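Local coordinates for protein mannitol dehydrogenase (Pseudomonas fluorescens, PDB 1LJ8) that probably catalyses the NAD-dependent interconversion of D-mannitol and D-fructose, as a mannitol 2-dehydrogenase, at residues Leu3-Leu8 with Asp80-Leu85; Ala30-Gly35 with Cys61-Arg66; Pro193-Val198 with Pro225-Asp230. All blocks are in the same frame, centred on the assembly; numbering follows the deposited sequence.

Contact 1: Leu3-Leu8 with Asp80-Leu85; sequences LNKQNL and DYLFTL
With its CG anti to the carbonyl carbon (chi1 -61°), D80 sends its carboxylate across to the backbone of K5, while L3, its CG turned opposite its own backbone N (chi1 174°), carries CD2 over the start of strand 83-87. The polar half of the contact rests on D80 OD2. K5 N donates to D80 OD2 over 2.8 Å at an N-H...O angle of 166°, on the anti lone pair of OD2. A water adds a second tie: it donates to D80 OD2 at 2.6 Å and accepts from Q6 N, so OD2 receives K5 N-H directly and Q6 N-H through the water. The K5 chain then passes obliquely over D80, K5 CD lying 3.5 Å from D80 CB, but K5 NZ ends 6.0 Å from D80 OD1 and makes no ion pair. The apolar half centres on L82. L8 CD2 reaches L82 CD1 at 4.0 Å and L3 CD2 lies 4.2 Å from L82 CB, each pair crossing at about a right angle. L3 CD2 also sits 3.5 Å from F83 CA and beside T84 OG1, a hydroxyl hydrogen-bonded to D252. N4 OD1 accepts from N7 N at 2.7 Å and shapes the turn that offers these N-H groups. The arrangement pairs an Asx motif near the N-terminus with a Schellman motif, D80 being the C-prime residue that ends helix 69-77.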
loop_
_atom_site.group_PDB
_atom_site.type_symbol
_atom_site.label_atom_id
_atom_site.label_comp_id
_atom_site.label_asym_id
_atom_site.label_seq_id
_atom_site.Cartn_x
_atom_site.Cartn_y
_atom_site.Cartn_z
ATOM N N LEU A 3 -25.122 5.398 -9.672
ATOM C CA LEU A 3 -24.289 4.701 -10.641
ATOM C C LEU A 3 -24.653 3.218 -10.708
ATOM O O LEU A 3 -24.597 2.495 -9.701
ATOM C CB LEU A 3 -22.784 4.833 -10.273
ATOM C CG LEU A 3 -21.880 3.983 -11.201
ATOM C CD1 LEU A 3 -22.055 4.379 -12.693
ATOM C CD2 LEU A 3 -20.360 4.183 -10.764
ATOM N N ASN A 4 -25.057 2.783 -11.906
ATOM C CA ASN A 4 -25.319 1.390 -12.191
ATOM C C ASN A 4 -25.433 1.201 -13.710
ATOM O O ASN A 4 -25.369 2.168 -14.495
ATOM C CB ASN A 4 -26.542 0.852 -11.435
ATOM C CG ASN A 4 -27.830 1.564 -11.797
ATOM O OD1 ASN A 4 -28.040 1.975 -12.925
ATOM N ND2 ASN A 4 -28.694 1.720 -10.803
ATOM N N LYS A 5 -25.561 -0.024 -14.155
ATOM C CA LYS A 5 -25.628 -0.213 -15.604
ATOM C C LYS A 5 -26.847 0.418 -16.212
ATOM O O LYS A 5 -26.807 0.919 -17.344
ATOM C CB LYS A 5 -25.572 -1.691 -15.947
ATOM C CG LYS A 5 -24.148 -2.227 -15.825
ATOM C CD LYS A 5 -24.126 -3.735 -15.982
ATOM C CE LYS A 5 -24.371 -4.119 -17.431
ATOM N NZ LYS A 5 -24.405 -5.614 -17.576
ATOM N N GLN A 6 -27.942 0.395 -15.463
ATOM C CA GLN A 6 -29.184 0.964 -15.954
ATOM C C GLN A 6 -29.061 2.451 -16.226
ATOM O O GLN A 6 -29.615 2.944 -17.212
ATOM C CB GLN A 6 -30.313 0.715 -14.953
ATOM C CG GLN A 6 -31.705 0.793 -15.557
ATOM C CD GLN A 6 -31.942 -0.209 -16.716
ATOM O OE1 GLN A 6 -31.438 -1.350 -16.716
ATOM N NE2 GLN A 6 -32.711 0.238 -17.724
ATOM N N ASN A 7 -28.289 3.164 -15.387
ATOM C CA ASN A 7 -28.162 4.604 -15.508
ATOM C C ASN A 7 -26.910 5.092 -16.176
ATOM O O ASN A 7 -26.699 6.303 -16.316
ATOM C CB ASN A 7 -28.215 5.256 -14.117
ATOM C CG ASN A 7 -29.506 4.963 -13.379
ATOM O OD1 ASN A 7 -30.570 4.687 -14.011
ATOM N ND2 ASN A 7 -29.458 5.050 -12.053
ATOM N N LEU A 8 -26.081 4.152 -16.603
ATOM C CA LEU A 8 -24.785 4.505 -17.177
ATOM C C LEU A 8 -24.849 5.556 -18.289
ATOM O O LEU A 8 -23.946 6.379 -18.414
ATOM C CB LEU A 8 -24.100 3.228 -17.650
ATOM C CG LEU A 8 -22.608 3.284 -18.026
ATOM C CD1 LEU A 8 -21.754 3.856 -16.853
ATOM C CD2 LEU A 8 -22.170 1.846 -18.376
ATOM N N ASP A 80 -23.505 -2.954 -10.072
ATOM C CA ASP A 80 -23.180 -3.881 -11.166
ATOM C C ASP A 80 -21.652 -3.902 -11.358
ATOM O O ASP A 80 -21.136 -4.128 -12.452
ATOM C CB ASP A 80 -23.884 -3.438 -12.461
ATOM C CG ASP A 80 -25.398 -3.418 -12.332
ATOM O OD1 ASP A 80 -25.962 -4.459 -11.890
ATOM O OD2 ASP A 80 -26.013 -2.359 -12.653
ATOM N N TYR A 81 -20.957 -3.679 -10.256
ATOM C CA TYR A 81 -19.495 -3.657 -10.183
ATOM C C TYR A 81 -18.828 -2.470 -10.870
ATOM O O TYR A 81 -17.597 -2.394 -10.962
ATOM C CB TYR A 81 -18.889 -5.005 -10.610
ATOM C CG TYR A 81 -19.087 -6.027 -9.504
ATOM C CD1 TYR A 81 -20.188 -6.879 -9.505
ATOM C CD2 TYR A 81 -18.245 -6.039 -8.377
ATOM C CE1 TYR A 81 -20.463 -7.709 -8.377
ATOM C CE2 TYR A 81 -18.512 -6.868 -7.276
ATOM C CZ TYR A 81 -19.631 -7.689 -7.284
ATOM O OH TYR A 81 -19.933 -8.448 -6.149
ATOM N N LEU A 82 -19.638 -1.482 -11.245
ATOM C CA LEU A 82 -19.087 -0.234 -11.802
ATOM C C LEU A 82 -18.724 0.718 -10.612
ATOM O O LEU A 82 -19.335 0.646 -9.556
ATOM C CB LEU A 82 -20.145 0.485 -12.673
ATOM C CG LEU A 82 -20.642 -0.267 -13.917
ATOM C CD1 LEU A 82 -21.807 0.500 -14.578
ATOM C CD2 LEU A 82 -19.502 -0.452 -14.891
ATOM N N PHE A 83 -17.725 1.595 -10.779
ATOM C CA PHE A 83 -17.403 2.563 -9.736
ATOM C C PHE A 83 -16.777 3.745 -10.447
ATOM O O PHE A 83 -16.260 3.587 -11.564
ATOM C CB PHE A 83 -16.459 1.992 -8.654
ATOM C CG PHE A 83 -15.120 1.530 -9.165
ATOM C CD1 PHE A 83 -14.033 2.427 -9.198
ATOM C CD2 PHE A 83 -14.953 0.236 -9.639
ATOM C CE1 PHE A 83 -12.785 2.023 -9.713
ATOM C CE2 PHE A 83 -13.712 -0.196 -10.160
ATOM C CZ PHE A 83 -12.610 0.707 -10.204
ATOM N N THR A 84 -16.817 4.900 -9.794
ATOM C CA THR A 84 -16.279 6.117 -10.382
ATOM C C THR A 84 -14.843 6.348 -9.904
ATOM O O THR A 84 -14.547 6.262 -8.693
ATOM C CB THR A 84 -17.100 7.371 -9.931
ATOM O OG1 THR A 84 -18.520 7.116 -10.089
ATOM C CG2 THR A 84 -16.734 8.589 -10.765
ATOM N N LEU A 85 -13.983 6.676 -10.857
ATOM C CA LEU A 85 -12.611 7.071 -10.560
ATOM C C LEU A 85 -12.694 8.609 -10.627
ATOM O O LEU A 85 -13.014 9.177 -11.679
ATOM C CB LEU A 85 -11.659 6.523 -11.592
ATOM C CG LEU A 85 -10.208 6.907 -11.212
ATOM C CD1 LEU A 85 -9.280 5.729 -11.375
ATOM C CD2 LEU A 85 -9.793 8.040 -12.088
HETATM O O HOH W 1 -28.411 -1.672 -13.341
#

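Contact 2: Ala30-Gly35 with Cys61-Arg66. With NAD (nicotinamide-adenine-dinucleotide), chain B.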
loop_
_atom_site.group_PDB
_atom_site.type_symbol
_atom_site.label_atom_id
_atom_site.label_comp_id
_atom_site.label_asym_id
_atom_site.label_seq_id
_atom_site.Cartn_x
_atom_site.Cartn_y
_atom_site.Cartn_z
ATOM N N ALA A 30 -7.442 -12.364 -10.802
ATOM C CA ALA A 30 -8.138 -12.439 -9.516
ATOM C C ALA A 30 -7.312 -11.509 -8.601
ATOM O O ALA A 30 -6.096 -11.734 -8.382
ATOM C CB ALA A 30 -8.158 -13.856 -8.942
ATOM N N HIS A 31 -7.969 -10.473 -8.075
ATOM C CA HIS A 31 -7.258 -9.528 -7.217
ATOM C C HIS A 31 -7.603 -9.637 -5.755
ATOM O O HIS A 31 -8.758 -9.424 -5.373
ATOM C CB HIS A 31 -7.542 -8.080 -7.603
ATOM C CG HIS A 31 -6.702 -7.124 -6.820
ATOM N ND1 HIS A 31 -5.360 -6.951 -7.087
ATOM C CD2 HIS A 31 -6.958 -6.434 -5.676
ATOM C CE1 HIS A 31 -4.824 -6.189 -6.143
ATOM N NE2 HIS A 31 -5.772 -5.867 -5.271
ATOM N N ILE A 32 -6.601 -9.940 -4.934
ATOM C CA ILE A 32 -6.856 -10.058 -3.504
ATOM C C ILE A 32 -6.603 -8.721 -2.799
ATOM O O ILE A 32 -5.476 -8.173 -2.817
ATOM C CB ILE A 32 -5.985 -11.148 -2.868
ATOM C CG1 ILE A 32 -6.208 -12.475 -3.627
ATOM C CG2 ILE A 32 -6.370 -11.301 -1.350
ATOM C CD1 ILE A 32 -5.329 -13.645 -3.076
ATOM N N GLY A 33 -7.657 -8.220 -2.146
ATOM C CA GLY A 33 -7.561 -6.945 -1.432
ATOM C C GLY A 33 -8.141 -5.809 -2.272
ATOM O O GLY A 33 -7.419 -4.892 -2.665
ATOM N N VAL A 34 -9.439 -5.805 -2.509
ATOM C CA VAL A 34 -9.998 -4.740 -3.348
ATOM C C VAL A 34 -10.265 -3.509 -2.483
ATOM O O VAL A 34 -11.313 -3.426 -1.833
ATOM C CB VAL A 34 -11.315 -5.190 -4.033
ATOM C CG1 VAL A 34 -11.897 -4.008 -4.927
ATOM C CG2 VAL A 34 -11.026 -6.436 -4.907
ATOM N N GLY A 35 -9.323 -2.565 -2.483
ATOM C CA GLY A 35 -9.500 -1.345 -1.716
ATOM C C GLY A 35 -9.477 -0.176 -2.683
ATOM O O GLY A 35 -10.004 -0.278 -3.821
ATOM N N CYS A 61 -11.635 -10.247 -11.159
ATOM C CA CYS A 61 -12.566 -10.795 -10.165
ATOM C C CYS A 61 -11.934 -10.402 -8.820
ATOM O O CYS A 61 -10.825 -10.869 -8.463
ATOM C CB CYS A 61 -12.665 -12.339 -10.252
ATOM S SG CYS A 61 -13.908 -12.940 -9.023
ATOM N N GLY A 62 -12.590 -9.504 -8.082
ATOM C CA GLY A 62 -12.060 -9.130 -6.767
ATOM C C GLY A 62 -12.155 -10.313 -5.798
ATOM O O GLY A 62 -12.976 -11.229 -6.020
ATOM N N VAL A 63 -11.340 -10.286 -4.740
ATOM C CA VAL A 63 -11.313 -11.348 -3.731
ATOM C C VAL A 63 -11.137 -10.661 -2.377
ATOM O O VAL A 63 -10.177 -9.892 -2.181
ATOM C CB VAL A 63 -10.116 -12.295 -3.958
ATOM C CG1 VAL A 63 -9.966 -13.268 -2.743
ATOM C CG2 VAL A 63 -10.310 -13.094 -5.229
ATOM N N GLY A 64 -12.068 -10.927 -1.463
ATOM C CA GLY A 64 -11.981 -10.351 -0.132
ATOM C C GLY A 64 -11.831 -11.458 0.908
ATOM O O GLY A 64 -12.680 -12.374 0.989
ATOM N N LEU A 65 -10.760 -11.387 1.700
ATOM C CA LEU A 65 -10.509 -12.413 2.747
ATOM C C LEU A 65 -10.925 -11.969 4.145
ATOM O O LEU A 65 -10.881 -12.779 5.109
ATOM C CB LEU A 65 -9.001 -12.737 2.811
ATOM C CG LEU A 65 -8.341 -13.163 1.496
ATOM C CD1 LEU A 65 -6.888 -13.653 1.739
ATOM C CD2 LEU A 65 -9.218 -14.305 0.877
ATOM N N ARG A 66 -11.324 -10.714 4.282
ATOM C CA ARG A 66 -11.640 -10.141 5.603
ATOM C C ARG A 66 -13.075 -9.695 5.757
ATOM O O ARG A 66 -13.727 -9.354 4.778
ATOM C CB ARG A 66 -10.704 -8.948 5.884
ATOM C CG ARG A 66 -9.228 -9.375 5.861
ATOM C CD ARG A 66 -8.256 -8.203 5.998
ATOM N NE ARG A 66 -8.224 -7.521 7.300
ATOM C CZ ARG A 66 -8.720 -6.307 7.550
ATOM N NH1 ARG A 66 -9.335 -5.580 6.601
ATOM N NH2 ARG A 66 -8.549 -5.783 8.762
HETATM P PA NAD B . -7.581 -0.029 1.703
HETATM O O1A NAD B . -7.645 0.120 3.134
HETATM O O2A NAD B . -8.525 0.648 0.769
HETATM O O5B NAD B . -7.672 -1.573 1.306
HETATM C C5B NAD B . -6.753 -2.532 1.916
HETATM C C4B NAD B . -7.314 -3.854 1.352
HETATM O O4B NAD B . -6.428 -4.938 1.855
HETATM C C3B NAD B . -8.717 -4.297 1.901
HETATM O O3B NAD B . -9.374 -4.977 0.817
HETATM C C2B NAD B . -8.355 -5.219 3.074
HETATM O O2B NAD B . -9.398 -6.123 3.416
HETATM C C1B NAD B . -7.172 -5.969 2.492
HETATM N N9A NAD B . -6.310 -6.594 3.443
HETATM C C8A NAD B . -5.724 -6.116 4.598
HETATM N N7A NAD B . -4.954 -7.007 5.179
HETATM C C5A NAD B . -5.047 -8.120 4.356
HETATM C C6A NAD B . -4.419 -9.365 4.479
HETATM N N6A NAD B . -3.567 -9.719 5.442
HETATM N N1A NAD B . -4.698 -10.327 3.518
HETATM C C2A NAD B . -5.565 -10.064 2.458
HETATM N N3A NAD B . -6.183 -8.829 2.304
HETATM C C4A NAD B . -5.885 -7.890 3.296
HETATM O O3 NAD B . -6.089 0.339 1.306
HETATM P PN NAD B . -5.456 0.886 -0.067
HETATM O O1N NAD B . -5.404 2.350 -0.016
HETATM O O2N NAD B . -6.200 0.266 -1.166
HETATM O O5D NAD B . -3.963 0.389 0.027
HETATM C C5D NAD B . -3.737 -1.014 -0.026
HETATM C C4D NAD B . -2.309 -1.175 -0.313
HETATM O O4D NAD B . -1.928 -0.786 -1.649
HETATM C C3D NAD B . -1.272 -0.474 0.636
HETATM O O3D NAD B . -1.132 -1.149 1.881
HETATM C C2D NAD B . -0.025 -0.377 -0.220
HETATM O O2D NAD B . 0.783 -1.539 -0.094
HETATM C C1D NAD B . -0.593 -0.208 -1.653
HETATM N N1N NAD B . -0.621 1.185 -2.138
HETATM C C2N NAD B . -1.537 2.169 -1.720
HETATM C C3N NAD B . -1.372 3.444 -2.197
HETATM C C7N NAD B . -2.344 4.540 -1.720
HETATM O O7N NAD B . -2.050 5.711 -2.000
HETATM N N7N NAD B . -3.393 4.250 -0.980
HETATM C C4N NAD B . -0.256 3.784 -3.105
HETATM C C5N NAD B . 0.624 2.740 -3.525
HETATM C C6N NAD B . 0.460 1.409 -3.046
HETATM O O HOH W 2 -10.784 -7.199 -0.493
#
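I32 and V63 lie side by side and point the same way, I32 CG1 3.9 Å from V63 CB, and beyond them I32 CG2 touches L65 CD1. Three backbone bonds hold the strands beneath. G33 N donates to V63 O at 3.0 Å and is nearly straight (175°), H31 N donates to C61 O at 2.9 Å, and the bond from V63 N to H31 O is weak. On the face opposite I32 and V63, V34 CG2 presses on G62 CA at 3.4 Å, tighter than usual carbon contact; a side chain on G62 would collide with that methyl. The register A30-C61, H31-G62, I32-V63 makes these parallel neighbours, strands 27-32 and 59-64, joined through helices 36-40 and 42-50: the first beta-alpha-beta unit of the Rossmann fold, with its glycine-rich turn at G33-G35. At the backbone angles of G33 (phi 99°, psi 67°) a CB would be jammed against the preceding carbonyl oxygen, and one on G35 would strike NAD O5B. That turn brings the cofactor close, G35 CA lying 3.3 Å from NAD O2A. A water accepts from V34 N and donates to both V63 O and NAD O3B, linking both segments to the ribose. Past the second strand, L65 CD1 packs against the adenine at NAD C2A, 3.9 Å away. R66 NH1 donates to NAD O2B at 3.2 Å in the plane of its guanidinium, although that nitrogen's position is less certain. Farther out, D69 takes the R66 backbone N-H and itself bonds the NAD. H31 is held by S128 and T130 and stacks on H38, while helix 112-119 covers A30, V63 and L65.

Contact 3: Pro193-Val198 with Pro225-Asp230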
loop_
_atom_site.group_PDB
_atom_site.type_symbol
_atom_site.label_atom_id
_atom_site.label_comp_id
_atom_site.label_asym_id
_atom_site.label_seq_id
_atom_site.Cartn_x
_atom_site.Cartn_y
_atom_site.Cartn_z
ATOM N N PRO A 193 9.982 -2.755 -0.738
ATOM C CA PRO A 193 11.099 -2.488 -1.655
ATOM C C PRO A 193 11.242 -3.496 -2.822
ATOM O O PRO A 193 11.434 -3.113 -3.993
ATOM C CB PRO A 193 12.292 -2.496 -0.707
ATOM C CG PRO A 193 11.739 -1.867 0.537
ATOM C CD PRO A 193 10.369 -2.518 0.670
ATOM N N HIS A 194 11.234 -4.785 -2.501
ATOM C CA HIS A 194 11.319 -5.814 -3.528
ATOM C C HIS A 194 10.022 -6.626 -3.337
ATOM O O HIS A 194 10.055 -7.754 -2.845
ATOM C CB HIS A 194 12.533 -6.740 -3.290
ATOM C CG HIS A 194 13.864 -6.037 -3.353
ATOM N ND1 HIS A 194 15.055 -6.682 -3.068
ATOM C CD2 HIS A 194 14.183 -4.734 -3.577
ATOM C CE1 HIS A 194 16.047 -5.800 -3.095
ATOM N NE2 HIS A 194 15.547 -4.613 -3.400
ATOM N N ASN A 195 8.891 -6.065 -3.756
ATOM C CA ASN A 195 7.616 -6.752 -3.509
ATOM C C ASN A 195 7.463 -8.131 -4.137
ATOM O O ASN A 195 6.889 -9.040 -3.496
ATOM C CB ASN A 195 6.436 -5.845 -3.843
ATOM C CG ASN A 195 6.562 -5.155 -5.187
ATOM O OD1 ASN A 195 7.207 -5.644 -6.121
ATOM N ND2 ASN A 195 5.908 -3.993 -5.299
ATOM N N GLY A 196 7.974 -8.320 -5.353
ATOM C CA GLY A 196 7.893 -9.649 -5.941
ATOM C C GLY A 196 8.789 -10.635 -5.171
ATOM O O GLY A 196 8.369 -11.754 -4.892
ATOM N N ALA A 197 10.024 -10.253 -4.869
ATOM C CA ALA A 197 10.921 -11.170 -4.150
ATOM C C ALA A 197 10.351 -11.550 -2.778
ATOM O O ALA A 197 10.517 -12.711 -2.335
ATOM C CB ALA A 197 12.316 -10.544 -3.965
ATOM N N VAL A 198 9.707 -10.591 -2.103
ATOM C CA VAL A 198 9.116 -10.860 -0.781
ATOM C C VAL A 198 7.944 -11.850 -0.945
ATOM O O VAL A 198 7.829 -12.822 -0.155
ATOM C CB VAL A 198 8.630 -9.549 -0.092
ATOM C CG1 VAL A 198 7.862 -9.870 1.243
ATOM C CG2 VAL A 198 9.860 -8.685 0.310
ATOM N N PRO A 225 6.839 -11.116 -10.315
ATOM C CA PRO A 225 7.452 -9.859 -10.766
ATOM C C PRO A 225 7.524 -8.767 -9.707
ATOM O O PRO A 225 6.603 -8.596 -8.905
ATOM C CB PRO A 225 6.582 -9.452 -11.980
ATOM C CG PRO A 225 5.196 -10.028 -11.604
ATOM C CD PRO A 225 5.592 -11.417 -11.030
ATOM N N ASN A 226 8.653 -8.056 -9.650
ATOM C CA ASN A 226 8.698 -6.924 -8.755
ATOM C C ASN A 226 8.101 -5.771 -9.535
ATOM O O ASN A 226 8.078 -5.799 -10.761
ATOM C CB ASN A 226 10.133 -6.531 -8.386
ATOM C CG ASN A 226 10.813 -7.604 -7.563
ATOM O OD1 ASN A 226 10.491 -7.806 -6.375
ATOM N ND2 ASN A 226 11.756 -8.312 -8.181
ATOM N N ALA A 227 7.624 -4.764 -8.806
ATOM C CA ALA A 227 7.066 -3.578 -9.456
ATOM C C ALA A 227 7.213 -2.349 -8.602
ATOM O O ALA A 227 7.339 -2.428 -7.389
ATOM C CB ALA A 227 5.525 -3.778 -9.747
HETATM N N MSE A 228 7.183 -1.202 -9.275
HETATM C CA MSE A 228 7.092 0.049 -8.585
HETATM C C MSE A 228 5.672 0.522 -8.937
HETATM O O MSE A 228 5.363 0.694 -10.127
HETATM C CB MSE A 228 8.051 1.066 -9.148
HETATM C CG MSE A 228 8.099 2.160 -8.153
HETATM SE SE MSE A 228 7.185 3.597 -8.851
HETATM C CE MSE A 228 8.886 4.092 -9.190
ATOM N N VAL A 229 4.807 0.700 -7.941
ATOM C CA VAL A 229 3.429 1.116 -8.201
ATOM C C VAL A 229 3.224 2.445 -7.517
ATOM O O VAL A 229 3.592 2.610 -6.344
ATOM C CB VAL A 229 2.438 0.035 -7.684
ATOM C CG1 VAL A 229 2.737 -1.297 -8.474
ATOM C CG2 VAL A 229 2.575 -0.166 -6.159
ATOM N N ASP A 230 2.651 3.423 -8.229
ATOM C CA ASP A 230 2.574 4.733 -7.612
ATOM C C ASP A 230 1.316 5.505 -8.011
ATOM O O ASP A 230 1.122 5.748 -9.193
ATOM C CB ASP A 230 3.826 5.519 -8.075
ATOM C CG ASP A 230 4.095 6.786 -7.249
ATOM O OD1 ASP A 230 3.362 7.023 -6.294
ATOM O OD2 ASP A 230 5.061 7.553 -7.554
HETATM O O HOH W 3 9.701 -3.969 -6.228
#
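The flat amide of N195 meets the backbone of A227 with both of its polar atoms, and that of N226 meets the helix start with its oxygen. A227 N lies in the carbonyl plane of N195, on a lone pair of OD1, at 2.9 Å. In return N195 ND2 donates to A227 O at 3.0 Å, the acceptor standing 25° out of the amide plane. N195 CG sits between the backbone N and the carbonyl carbon (chi1 48°), which turns the amide toward strand 227-230. N226 OD1 accepts from A197 N at 2.9 Å, the donor tilted 31° from its carbonyl plane. The single N-H of G196 is shared between N195 OD1 and N226 OD1, weakly and at a poor angle to each. Close approach depends on G196: its CA is 3.4 Å from P225 O, and a side chain there would clash. N195 ND2 also hydrogen-bonds to D190 O, while N226 ND2 is held by E267. Cutting N195 back to an alanine removes both amide atoms and is likely to leave A227 N, A227 O and D190 O without this partner, weakening the hold of the strand on the helix start. Chemically, N226 brings a carbonyl oxygen to N-H groups of the first turn of helix 195-210, just after the N-cap position H194, where the helix dipole would probably strengthen the attraction.

In the fold
Along the chain, contact 2 is nested inside the loop closed by contact 1, and contact 3 follows both. Contacts 1 and 2 reach the same seven-stranded mixed sheet: strand 83-87 belongs to contact 1, and the neighbouring strands 27-32 and 59-64 to contact 2, the centres about 19 Å apart. Contact 3, centred about 18 Å from contact 2 and about 31 Å from contact 1, joins helix 195-210 to strand 227-230 of a separate three-stranded sheet. Contact 2 holds NAD directly; in contact 3 the N195 side chain lies about 5 Å from that of NAD-binding D190. Contact 1 joins the N-terminal loop to the sheet, its centre about 26 Å from the chain's centre.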